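Local coordinates for high affinity transport system protein p37 (Mycoplasma hyorhinis, PDB 3EKI), which binds thiamine diphosphate outside the cell membrane as the lipoprotein component of a high-affinity transport system, at residues 257-262 / 276-281; 160-165 / 263-268; 225-230 / 244-249. One frame throughout, in Å; residues are numbered along the deposited sequence.

Contact 1 of 3, residues 257-262 / 276-281; sequences SKFKLE and TLNEDR. With TPP (thiamine diphosphate), chain B.
The ring of Phe259 carries Leu277 over one face, with Leu277 CD1 lying 4.2 Å above the ring plane and displaced toward the rim. Around CZ of the same ring the approach is oblique: Leu277 CB comes to 3.9 Å from Phe259 CZ, and Asn278 OD1 to 3.4 Å from that same carbon. The Asn278 amide is turned 58° against the ring, so the two flat groups do not stack. A chi1 of -159° carries the Phe259 ring away from the wider pi-type turn at 257-260 and over to helix 277-283. The start of that helix is capped by Thr276, whose OG1 accepts from Glu279 N at 2.9 Å.

Just before the phenylalanine, the chain faces the ligand. Ser257 grips one terminal phosphate oxygen twice: O1B of thiamine diphosphate takes Ser257 N at 2.9 Å and Ser257 OG at 2.7 Å. Lys258 folds back at its far end and spans both phosphates, its NZ lying 2.7 Å from O1A, with a weak bond to O3B. Glu308 forms a salt bridge with the same ammonium group, which probably helps to position it. Ser256 N also binds the ligand, so the diphosphate sits at the N-terminal end of helix 256-269, where the helix dipole would probably favour an anion. Binding an anionic ligand group at a helix N-terminus, with the helix lodged in a beta-alpha-beta crossover, is familiar from the alpha/beta lobes of periplasmic-binding-protein folds.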
loop_
_atom_site.group_PDB
_atom_site.type_symbol
_atom_site.label_atom_id
_atom_site.label_comp_id
_atom_site.label_asym_id
_atom_site.label_seq_id
_atom_site.Cartn_x
_atom_site.Cartn_y
_atom_site.Cartn_z
ATOM N N SER A 257 -1.039 6.992 0.813
ATOM C CA SER A 257 0.125 7.059 -0.061
ATOM C C SER A 257 -0.103 7.855 -1.343
ATOM O O SER A 257 0.889 8.042 -2.081
ATOM C CB SER A 257 0.626 5.667 -0.444
ATOM O OG SER A 257 -0.307 4.949 -1.214
ATOM N N LYS A 258 -1.299 8.292 -1.655
ATOM C CA LYS A 258 -1.564 9.109 -2.847
ATOM C C LYS A 258 -2.166 10.452 -2.476
ATOM O O LYS A 258 -2.646 11.213 -3.323
ATOM C CB LYS A 258 -2.419 8.331 -3.846
ATOM C CG LYS A 258 -1.669 7.116 -4.382
ATOM C CD LYS A 258 -2.607 6.081 -4.982
ATOM C CE LYS A 258 -3.301 5.287 -3.894
ATOM N NZ LYS A 258 -2.471 4.133 -3.490
ATOM N N PHE A 259 -2.089 10.769 -1.190
ATOM C CA PHE A 259 -2.630 12.049 -0.721
ATOM C C PHE A 259 -2.060 12.507 0.624
ATOM O O PHE A 259 -1.304 13.425 0.679
ATOM C CB PHE A 259 -4.178 12.061 -0.670
ATOM C CG PHE A 259 -4.777 13.446 -0.685
ATOM C CD1 PHE A 259 -4.831 14.177 0.452
ATOM C CD2 PHE A 259 -5.199 14.020 -1.838
ATOM C CE1 PHE A 259 -5.352 15.449 0.449
ATOM C CE2 PHE A 259 -5.700 15.239 -1.845
ATOM C CZ PHE A 259 -5.776 15.961 -0.676
ATOM N N LYS A 260 -2.409 11.865 1.720
ATOM C CA LYS A 260 -2.094 12.380 3.037
ATOM C C LYS A 260 -0.607 12.342 3.354
ATOM O O LYS A 260 -0.102 13.307 3.945
ATOM C CB LYS A 260 -2.889 11.627 4.133
ATOM C CG LYS A 260 -4.384 11.769 3.968
ATOM C CD LYS A 260 -5.160 10.880 4.930
ATOM C CE LYS A 260 -6.339 11.615 5.548
ATOM N NZ LYS A 260 -7.600 11.349 4.799
ATOM N N LEU A 261 0.137 11.305 3.003
ATOM C CA LEU A 261 1.557 11.280 3.371
ATOM C C LEU A 261 2.316 12.373 2.631
ATOM O O LEU A 261 3.241 12.955 3.199
ATOM C CB LEU A 261 2.181 9.913 3.099
ATOM C CG LEU A 261 1.662 8.829 4.051
ATOM C CD1 LEU A 261 2.061 7.451 3.532
ATOM C CD2 LEU A 261 2.199 9.045 5.450
ATOM N N GLU A 262 1.947 12.608 1.381
ATOM C CA GLU A 262 2.602 13.666 0.601
ATOM C C GLU A 262 2.182 15.043 1.113
ATOM O O GLU A 262 3.013 15.951 1.153
ATOM C CB GLU A 262 2.291 13.516 -0.893
ATOM C CG GLU A 262 2.885 12.278 -1.523
ATOM C CD GLU A 262 2.074 11.002 -1.438
ATOM O OE1 GLU A 262 1.006 10.997 -0.794
ATOM O OE2 GLU A 262 2.538 10.013 -2.056
ATOM N N THR A 276 -4.152 23.055 4.441
ATOM C CA THR A 276 -4.323 21.704 3.981
ATOM C C THR A 276 -4.366 21.726 2.457
ATOM O O THR A 276 -4.711 22.755 1.863
ATOM C CB THR A 276 -5.626 21.019 4.443
ATOM O OG1 THR A 276 -6.728 21.755 3.884
ATOM C CG2 THR A 276 -5.751 21.048 5.945
ATOM N N LEU A 277 -4.051 20.571 1.873
ATOM C CA LEU A 277 -4.187 20.475 0.427
ATOM C C LEU A 277 -5.626 20.683 -0.018
ATOM O O LEU A 277 -5.912 21.295 -1.048
ATOM C CB LEU A 277 -3.665 19.146 -0.097
ATOM C CG LEU A 277 -2.169 18.904 -0.165
ATOM C CD1 LEU A 277 -1.927 17.739 -1.116
ATOM C CD2 LEU A 277 -1.389 20.130 -0.606
ATOM N N ASN A 278 -6.620 20.192 0.739
ATOM C CA ASN A 278 -8.008 20.445 0.318
ATOM C C ASN A 278 -8.352 21.926 0.315
ATOM O O ASN A 278 -9.004 22.446 -0.592
ATOM C CB ASN A 278 -8.952 19.661 1.257
ATOM C CG ASN A 278 -9.130 18.237 0.755
ATOM O OD1 ASN A 278 -8.575 17.834 -0.271
ATOM N ND2 ASN A 278 -9.915 17.447 1.482
ATOM N N GLU A 279 -7.890 22.645 1.341
ATOM C CA GLU A 279 -8.166 24.082 1.369
ATOM C C GLU A 279 -7.444 24.794 0.235
ATOM O O GLU A 279 -8.058 25.639 -0.400
ATOM C CB GLU A 279 -7.774 24.731 2.690
ATOM C CG GLU A 279 -8.952 24.944 3.637
ATOM C CD GLU A 279 -8.577 25.713 4.890
ATOM O OE1 GLU A 279 -8.660 26.962 4.882
ATOM O OE2 GLU A 279 -8.202 25.073 5.892
ATOM N N ASP A 280 -6.195 24.447 0.006
ATOM C CA ASP A 280 -5.445 25.030 -1.115
ATOM C C ASP A 280 -6.093 24.734 -2.455
ATOM O O ASP A 280 -6.213 25.608 -3.311
ATOM C CB ASP A 280 -4.010 24.497 -1.046
ATOM C CG ASP A 280 -3.032 25.240 -1.945
ATOM O OD1 ASP A 280 -2.717 24.693 -3.028
ATOM O OD2 ASP A 280 -2.600 26.353 -1.581
ATOM N N ARG A 281 -6.558 23.501 -2.683
ATOM C CA ARG A 281 -7.212 23.180 -3.945
ATOM C C ARG A 281 -8.494 23.957 -4.153
ATOM O O ARG A 281 -8.836 24.334 -5.264
ATOM C CB ARG A 281 -7.456 21.671 -4.026
ATOM C CG ARG A 281 -8.487 21.302 -5.079
ATOM C CD ARG A 281 -8.743 19.801 -5.071
ATOM N NE ARG A 281 -9.260 19.311 -3.790
ATOM C CZ ARG A 281 -9.429 18.015 -3.530
ATOM N NH1 ARG A 281 -9.140 17.099 -4.442
ATOM N NH2 ARG A 281 -9.901 17.593 -2.371
HETATM N "N1'" TPP B . 2.947 -5.082 -4.607
HETATM C "C2'" TPP B . 2.156 -5.784 -5.455
HETATM C CM2 TPP B . 2.694 -7.090 -6.050
HETATM N "N3'" TPP B . 0.920 -5.351 -5.759
HETATM C "C4'" TPP B . 0.428 -4.249 -5.132
HETATM N "N4'" TPP B . -0.832 -3.887 -5.384
HETATM C "C5'" TPP B . 1.248 -3.475 -4.298
HETATM C "C6'" TPP B . 2.536 -3.940 -4.063
HETATM C "C7'" TPP B . 0.826 -2.166 -3.614
HETATM N N3 TPP B . 0.197 -2.303 -2.289
HETATM C C2 TPP B . -0.540 -3.342 -1.896
HETATM S S1 TPP B . -1.056 -3.095 -0.244
HETATM C C5 TPP B . -0.261 -1.542 -0.155
HETATM C C4 TPP B . 0.254 -1.262 -1.406
HETATM C CM4 TPP B . 1.214 -0.075 -1.642
HETATM C C6 TPP B . -0.328 -0.604 1.055
HETATM C C7 TPP B . -1.693 0.087 1.124
HETATM O O7 TPP B . -1.848 0.934 -0.034
HETATM P PA TPP B . -3.242 1.414 -0.631
HETATM O O1A TPP B . -3.002 1.978 -1.982
HETATM O O2A TPP B . -4.246 0.297 -0.581
HETATM O O3A TPP B . -3.844 2.477 0.367
HETATM P PB TPP B . -3.560 4.058 0.366
HETATM O O1B TPP B . -2.109 4.318 0.631
HETATM O O2B TPP B . -4.481 4.596 1.533
HETATM O O3B TPP B . -4.098 4.700 -0.983
#

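Contact 2 of 3, residues 160-165 / 263-268; sequences KFYVDG and ETILKN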
loop_
_atom_site.group_PDB
_atom_site.type_symbol
_atom_site.label_atom_id
_atom_site.label_comp_id
_atom_site.label_asym_id
_atom_site.label_seq_id
_atom_site.Cartn_x
_atom_site.Cartn_y
_atom_site.Cartn_z
ATOM N N LYS A 160 13.375 6.396 8.754
ATOM C CA LYS A 160 13.865 7.549 8.008
ATOM C C LYS A 160 12.684 8.502 7.815
ATOM O O LYS A 160 11.669 8.087 7.241
ATOM C CB LYS A 160 14.448 7.218 6.646
ATOM C CG LYS A 160 15.426 6.074 6.542
ATOM C CD LYS A 160 16.767 6.382 7.168
ATOM C CE LYS A 160 17.785 5.289 6.846
ATOM N NZ LYS A 160 18.893 5.278 7.850
ATOM N N PHE A 161 12.819 9.724 8.309
ATOM C CA PHE A 161 11.784 10.725 8.289
ATOM C C PHE A 161 12.285 12.066 7.734
ATOM O O PHE A 161 13.492 12.293 7.668
ATOM C CB PHE A 161 11.235 10.998 9.695
ATOM C CG PHE A 161 10.622 9.798 10.378
ATOM C CD1 PHE A 161 11.443 8.887 11.026
ATOM C CD2 PHE A 161 9.251 9.618 10.359
ATOM C CE1 PHE A 161 10.890 7.789 11.670
ATOM C CE2 PHE A 161 8.708 8.508 10.996
ATOM C CZ PHE A 161 9.530 7.610 11.629
ATOM N N TYR A 162 11.320 12.894 7.372
ATOM C CA TYR A 162 11.635 14.219 6.867
ATOM C C TYR A 162 12.503 14.982 7.869
ATOM O O TYR A 162 12.274 15.003 9.076
ATOM C CB TYR A 162 10.314 14.959 6.548
ATOM C CG TYR A 162 10.630 16.333 5.979
ATOM C CD1 TYR A 162 10.898 16.505 4.625
ATOM C CD2 TYR A 162 10.679 17.462 6.771
ATOM C CE1 TYR A 162 11.184 17.768 4.113
ATOM C CE2 TYR A 162 10.976 18.719 6.302
ATOM C CZ TYR A 162 11.230 18.852 4.953
ATOM O OH TYR A 162 11.518 20.111 4.523
ATOM N N VAL A 163 13.479 15.701 7.326
ATOM C CA VAL A 163 14.362 16.539 8.142
ATOM C C VAL A 163 14.321 17.961 7.588
ATOM O O VAL A 163 13.852 18.874 8.273
ATOM C CB VAL A 163 15.803 15.999 8.197
ATOM C CG1 VAL A 163 16.671 16.943 9.029
ATOM C CG2 VAL A 163 15.862 14.609 8.778
ATOM N N ASP A 164 14.775 18.147 6.350
ATOM C CA ASP A 164 14.765 19.492 5.781
ATOM C C ASP A 164 14.608 19.612 4.284
ATOM O O ASP A 164 14.694 20.712 3.722
ATOM C CB ASP A 164 16.097 20.183 6.199
ATOM C CG ASP A 164 17.325 19.431 5.779
ATOM O OD1 ASP A 164 17.301 18.745 4.741
ATOM O OD2 ASP A 164 18.368 19.479 6.479
ATOM N N GLY A 165 14.370 18.531 3.557
ATOM C CA GLY A 165 14.196 18.565 2.126
ATOM C C GLY A 165 15.409 18.881 1.293
ATOM O O GLY A 165 15.235 19.064 0.086
ATOM N N GLU A 263 0.895 15.195 1.465
ATOM C CA GLU A 263 0.454 16.449 2.075
ATOM C C GLU A 263 1.316 16.807 3.268
ATOM O O GLU A 263 1.759 17.951 3.450
ATOM C CB GLU A 263 -1.018 16.354 2.493
ATOM C CG GLU A 263 -1.503 17.483 3.409
ATOM C CD GLU A 263 -2.977 17.311 3.670
ATOM O OE1 GLU A 263 -3.783 18.212 3.425
ATOM O OE2 GLU A 263 -3.359 16.203 4.134
ATOM N N THR A 264 1.608 15.849 4.153
ATOM C CA THR A 264 2.470 16.066 5.300
ATOM C C THR A 264 3.868 16.543 4.899
ATOM O O THR A 264 4.383 17.502 5.492
ATOM C CB THR A 264 2.625 14.765 6.123
ATOM O OG1 THR A 264 1.341 14.419 6.662
ATOM C CG2 THR A 264 3.540 14.942 7.316
ATOM N N ILE A 265 4.488 15.893 3.913
ATOM C CA ILE A 265 5.816 16.355 3.480
ATOM C C ILE A 265 5.798 17.803 2.963
ATOM O O ILE A 265 6.678 18.598 3.305
ATOM C CB ILE A 265 6.358 15.408 2.402
ATOM C CG1 ILE A 265 6.615 13.976 2.913
ATOM C CG2 ILE A 265 7.626 15.947 1.774
ATOM C CD1 ILE A 265 7.448 13.897 4.176
ATOM N N LEU A 266 4.801 18.138 2.161
ATOM C CA LEU A 266 4.632 19.478 1.597
ATOM C C LEU A 266 4.384 20.510 2.664
ATOM O O LEU A 266 4.940 21.611 2.603
ATOM C CB LEU A 266 3.497 19.472 0.561
ATOM C CG LEU A 266 3.737 18.646 -0.700
ATOM C CD1 LEU A 266 2.553 18.688 -1.648
ATOM C CD2 LEU A 266 4.990 19.106 -1.437
ATOM N N LYS A 267 3.556 20.164 3.648
ATOM C CA LYS A 267 3.357 21.053 4.780
ATOM C C LYS A 267 4.605 21.238 5.613
ATOM O O LYS A 267 4.912 22.369 6.040
ATOM C CB LYS A 267 2.207 20.513 5.653
ATOM C CG LYS A 267 1.877 21.415 6.836
ATOM C CD LYS A 267 0.453 21.951 6.696
ATOM C CE LYS A 267 -0.593 20.949 7.156
ATOM N NZ LYS A 267 -1.372 20.349 6.032
ATOM N N ASN A 268 5.387 20.190 5.867
ATOM C CA ASN A 268 6.603 20.268 6.645
ATOM C C ASN A 268 7.698 21.031 5.896
ATOM O O ASN A 268 8.560 21.646 6.529
ATOM C CB ASN A 268 7.102 18.875 7.023
ATOM C CG ASN A 268 6.180 18.252 8.072
ATOM O OD1 ASN A 268 5.338 18.953 8.637
ATOM N ND2 ASN A 268 6.322 16.960 8.318
HETATM O O HOH W 1 11.681 22.137 6.202
#
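Tyr162 lies against the side of helix 256-269 and meets it at two points one turn apart. Near the root of the side chain, Tyr162 CB packs on Ile265 CD1 at 3.9 Å. Further out, the ring passes alongside Asn268: Tyr162 CD2 is 3.9 Å from Asn268 CB, and Tyr162 CE2 is 3.8 Å from the carbonyl oxygen Asn268 O. The ring and the Asn268 amide are inclined at 43°. A chi1 of -178° lays the tyrosine along the helix flank, with CB at Ile265 and CD2 and CE2 at Asn268. The side chain of Ile265 is about 13 Å from the thiamine diphosphate.

At the phenol end a water lies in the ring plane, 2.6 Å from Tyr162 OH, and donates to Asn268 O at 3.2 Å. The hydroxyl thus has two partners, the water and His269 ND1, while the polar end of the Asn268 side chain is engaged chiefly by Lys403.

Behind the tyrosine its own loop curls back, placing Asp164 N 3.8 Å above one ring face, offset toward the rim. Asp169 OD2 accepts from the three successive backbone N-H groups of Val163, Asp164 and Gly165, fixing that turn; Asn339 OD1 bonds Tyr162 N. Leu171 of helix 170-184 touches both Tyr162 and Ile265, while Trp235 packs on Ile265 and bonds Gly165 O. The arrangement is the loop between strand 141-152 and helix 170-184 laid against the side of helix 256-269, in an alpha/beta lobe of a periplasmic-binding-protein-like fold.

Contact 3 of 3, residues 225-230 / 244-249; sequences DETLAK and RNFGIL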
loop_
_atom_site.group_PDB
_atom_site.type_symbol
_atom_site.label_atom_id
_atom_site.label_comp_id
_atom_site.label_asym_id
_atom_site.label_seq_id
_atom_site.Cartn_x
_atom_site.Cartn_y
_atom_site.Cartn_z
ATOM N N ASP A 225 14.227 19.921 -19.322
ATOM C CA ASP A 225 15.272 20.338 -18.407
ATOM C C ASP A 225 15.006 21.664 -17.696
ATOM O O ASP A 225 15.268 21.799 -16.496
ATOM C CB ASP A 225 16.577 20.503 -19.189
ATOM C CG ASP A 225 17.086 19.184 -19.733
ATOM O OD1 ASP A 225 16.642 18.133 -19.239
ATOM O OD2 ASP A 225 17.956 19.256 -20.631
ATOM N N GLU A 226 14.507 22.639 -18.453
ATOM C CA GLU A 226 14.255 23.965 -17.871
ATOM C C GLU A 226 13.146 23.871 -16.825
ATOM O O GLU A 226 13.282 24.456 -15.758
ATOM C CB GLU A 226 13.938 24.943 -18.984
ATOM C CG GLU A 226 12.959 26.054 -18.762
ATOM C CD GLU A 226 13.172 27.176 -19.775
ATOM O OE1 GLU A 226 12.451 27.189 -20.792
ATOM O OE2 GLU A 226 14.063 28.026 -19.541
ATOM N N THR A 227 12.090 23.131 -17.144
ATOM C CA THR A 227 10.955 22.981 -16.199
ATOM C C THR A 227 11.375 22.236 -14.959
ATOM O O THR A 227 11.043 22.573 -13.811
ATOM C CB THR A 227 9.793 22.284 -16.919
ATOM O OG1 THR A 227 9.304 23.161 -17.956
ATOM C CG2 THR A 227 8.633 22.028 -15.964
ATOM N N LEU A 228 12.140 21.154 -15.066
ATOM C CA LEU A 228 12.599 20.432 -13.883
ATOM C C LEU A 228 13.411 21.344 -12.978
ATOM O O LEU A 228 13.361 21.337 -11.753
ATOM C CB LEU A 228 13.406 19.215 -14.313
ATOM C CG LEU A 228 12.616 18.041 -14.893
ATOM C CD1 LEU A 228 13.544 16.985 -15.461
ATOM C CD2 LEU A 228 11.724 17.454 -13.818
ATOM N N ALA A 229 14.245 22.198 -13.604
ATOM C CA ALA A 229 15.058 23.096 -12.800
ATOM C C ALA A 229 14.203 24.119 -12.046
ATOM O O ALA A 229 14.529 24.417 -10.893
ATOM C CB ALA A 229 16.089 23.848 -13.643
ATOM N N LYS A 230 13.156 24.598 -12.716
ATOM C CA LYS A 230 12.272 25.568 -12.089
ATOM C C LYS A 230 11.505 24.926 -10.936
ATOM O O LYS A 230 11.287 25.563 -9.905
ATOM C CB LYS A 230 11.331 26.181 -13.129
ATOM C CG LYS A 230 11.996 27.167 -14.083
ATOM C CD LYS A 230 10.924 27.697 -15.039
ATOM C CE LYS A 230 11.535 28.752 -15.959
ATOM N NZ LYS A 230 10.515 29.634 -16.589
ATOM N N ARG A 244 3.267 24.669 -6.509
ATOM C CA ARG A 244 1.895 24.215 -6.697
ATOM C C ARG A 244 1.361 24.476 -8.107
ATOM O O ARG A 244 0.682 23.623 -8.680
ATOM C CB ARG A 244 0.972 24.865 -5.662
ATOM C CG ARG A 244 -0.465 24.372 -5.715
ATOM C CD ARG A 244 -1.435 25.520 -5.941
ATOM N NE ARG A 244 -1.529 26.393 -4.774
ATOM C CZ ARG A 244 -1.172 27.673 -4.769
ATOM N NH1 ARG A 244 -0.693 28.235 -5.870
ATOM N NH2 ARG A 244 -1.291 28.392 -3.661
ATOM N N ASN A 245 1.657 25.648 -8.665
ATOM C CA ASN A 245 1.113 26.005 -9.967
ATOM C C ASN A 245 1.690 25.170 -11.107
ATOM O O ASN A 245 1.152 25.226 -12.210
ATOM C CB ASN A 245 1.343 27.489 -10.238
ATOM C CG ASN A 245 0.418 28.357 -9.388
ATOM O OD1 ASN A 245 -0.542 27.894 -8.786
ATOM N ND2 ASN A 245 0.698 29.644 -9.322
ATOM N N PHE A 246 2.729 24.375 -10.863
ATOM C CA PHE A 246 3.200 23.428 -11.877
ATOM C C PHE A 246 2.192 22.302 -12.075
ATOM O O PHE A 246 2.250 21.568 -13.062
ATOM C CB PHE A 246 4.584 22.872 -11.529
ATOM C CG PHE A 246 5.696 23.866 -11.880
ATOM C CD1 PHE A 246 6.018 24.047 -13.216
ATOM C CD2 PHE A 246 6.360 24.554 -10.892
ATOM C CE1 PHE A 246 7.036 24.934 -13.550
ATOM C CE2 PHE A 246 7.373 25.433 -11.218
ATOM C CZ PHE A 246 7.689 25.611 -12.541
ATOM N N GLY A 247 1.250 22.169 -11.134
ATOM C CA GLY A 247 0.140 21.245 -11.296
ATOM C C GLY A 247 0.402 19.932 -10.588
ATOM O O GLY A 247 1.357 19.230 -10.922
ATOM N N ILE A 248 -0.455 19.582 -9.629
ATOM C CA ILE A 248 -0.265 18.373 -8.847
ATOM C C ILE A 248 -1.343 17.325 -9.103
ATOM O O ILE A 248 -2.540 17.580 -8.931
ATOM C CB ILE A 248 -0.268 18.741 -7.358
ATOM C CG1 ILE A 248 0.854 19.687 -6.948
ATOM C CG2 ILE A 248 -0.250 17.476 -6.506
ATOM C CD1 ILE A 248 0.732 20.249 -5.548
ATOM N N LEU A 249 -0.899 16.150 -9.494
ATOM C CA LEU A 249 -1.754 14.966 -9.585
ATOM C C LEU A 249 -1.736 14.213 -8.263
ATOM O O LEU A 249 -0.679 14.069 -7.652
ATOM C CB LEU A 249 -1.265 14.006 -10.640
ATOM C CG LEU A 249 -1.163 14.457 -12.082
ATOM C CD1 LEU A 249 -0.799 13.253 -12.949
ATOM C CD2 LEU A 249 -2.461 15.095 -12.569
#
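Thr227 is the first residue of helix 225-236 to meet Phe246. Its methyl does the touching: Thr227 CG2 lies 4.1 Å from Phe246 CE1, an oblique approach to the ring. A chi1 of -66° turns the methyl, not the hydroxyl, to the ring. The neighbouring Leu228 faces the sheet instead, touching Lys331 and Glu333 of strand 331-337.

That sheet is mixed, is flanked by helices and belongs to an alpha/beta lobe of the periplasmic-binding-protein type, the fold expected for this family of extracytoplasmic thiamine-binding lipoproteins. Phe246 lies between helix 240-245 and strand 248-250, one of the strands of this sheet. Gly247 follows with a positive phi of 97°, and its N bonds back to Arg244 O at 2.9 Å. On the helix side, Arg244 NH1 donates to Asn245 OD1 at 2.9 Å from well above the carbonyl plane. Phe246 O is held by His303 ND1, and the Phe246 ring also rests on Ile304 of the neighbouring strand 304-308.

One turn beyond Thr227, Lys230 supplies the closer contact: its CB is 3.7 Å from Phe246 CZ, while Lys230 O is 4.1 Å from Phe246 CE2. The rest of the lysine runs out extended and leads away from the ring.

How the contacts relate
Along the chain 160-165 comes first and contact 3 follows; strand 248-250 then leads into helix 256-269, shared by contacts 1 and 2, whose segments alternate, 263-268 falling between 257-262 and 276-281. Contacts 1 and 2 have centres 13 Å apart, and Glu263 OE1 probably bonds Leu277 N between them. Contacts 1 and 3, 17 Å apart, are joined by the salt bridge of Asp280 with Arg244. Contacts 2 and 3, with centres 19 Å apart, approach to about 5 Å between nearest atoms but do not touch. Helices 256-269 and 277-283 form the crossover between parallel strands 248-250 and 288-290, so the three contacts fall in one lobe, contact 1 at the diphosphate site and contact 3 at the surface.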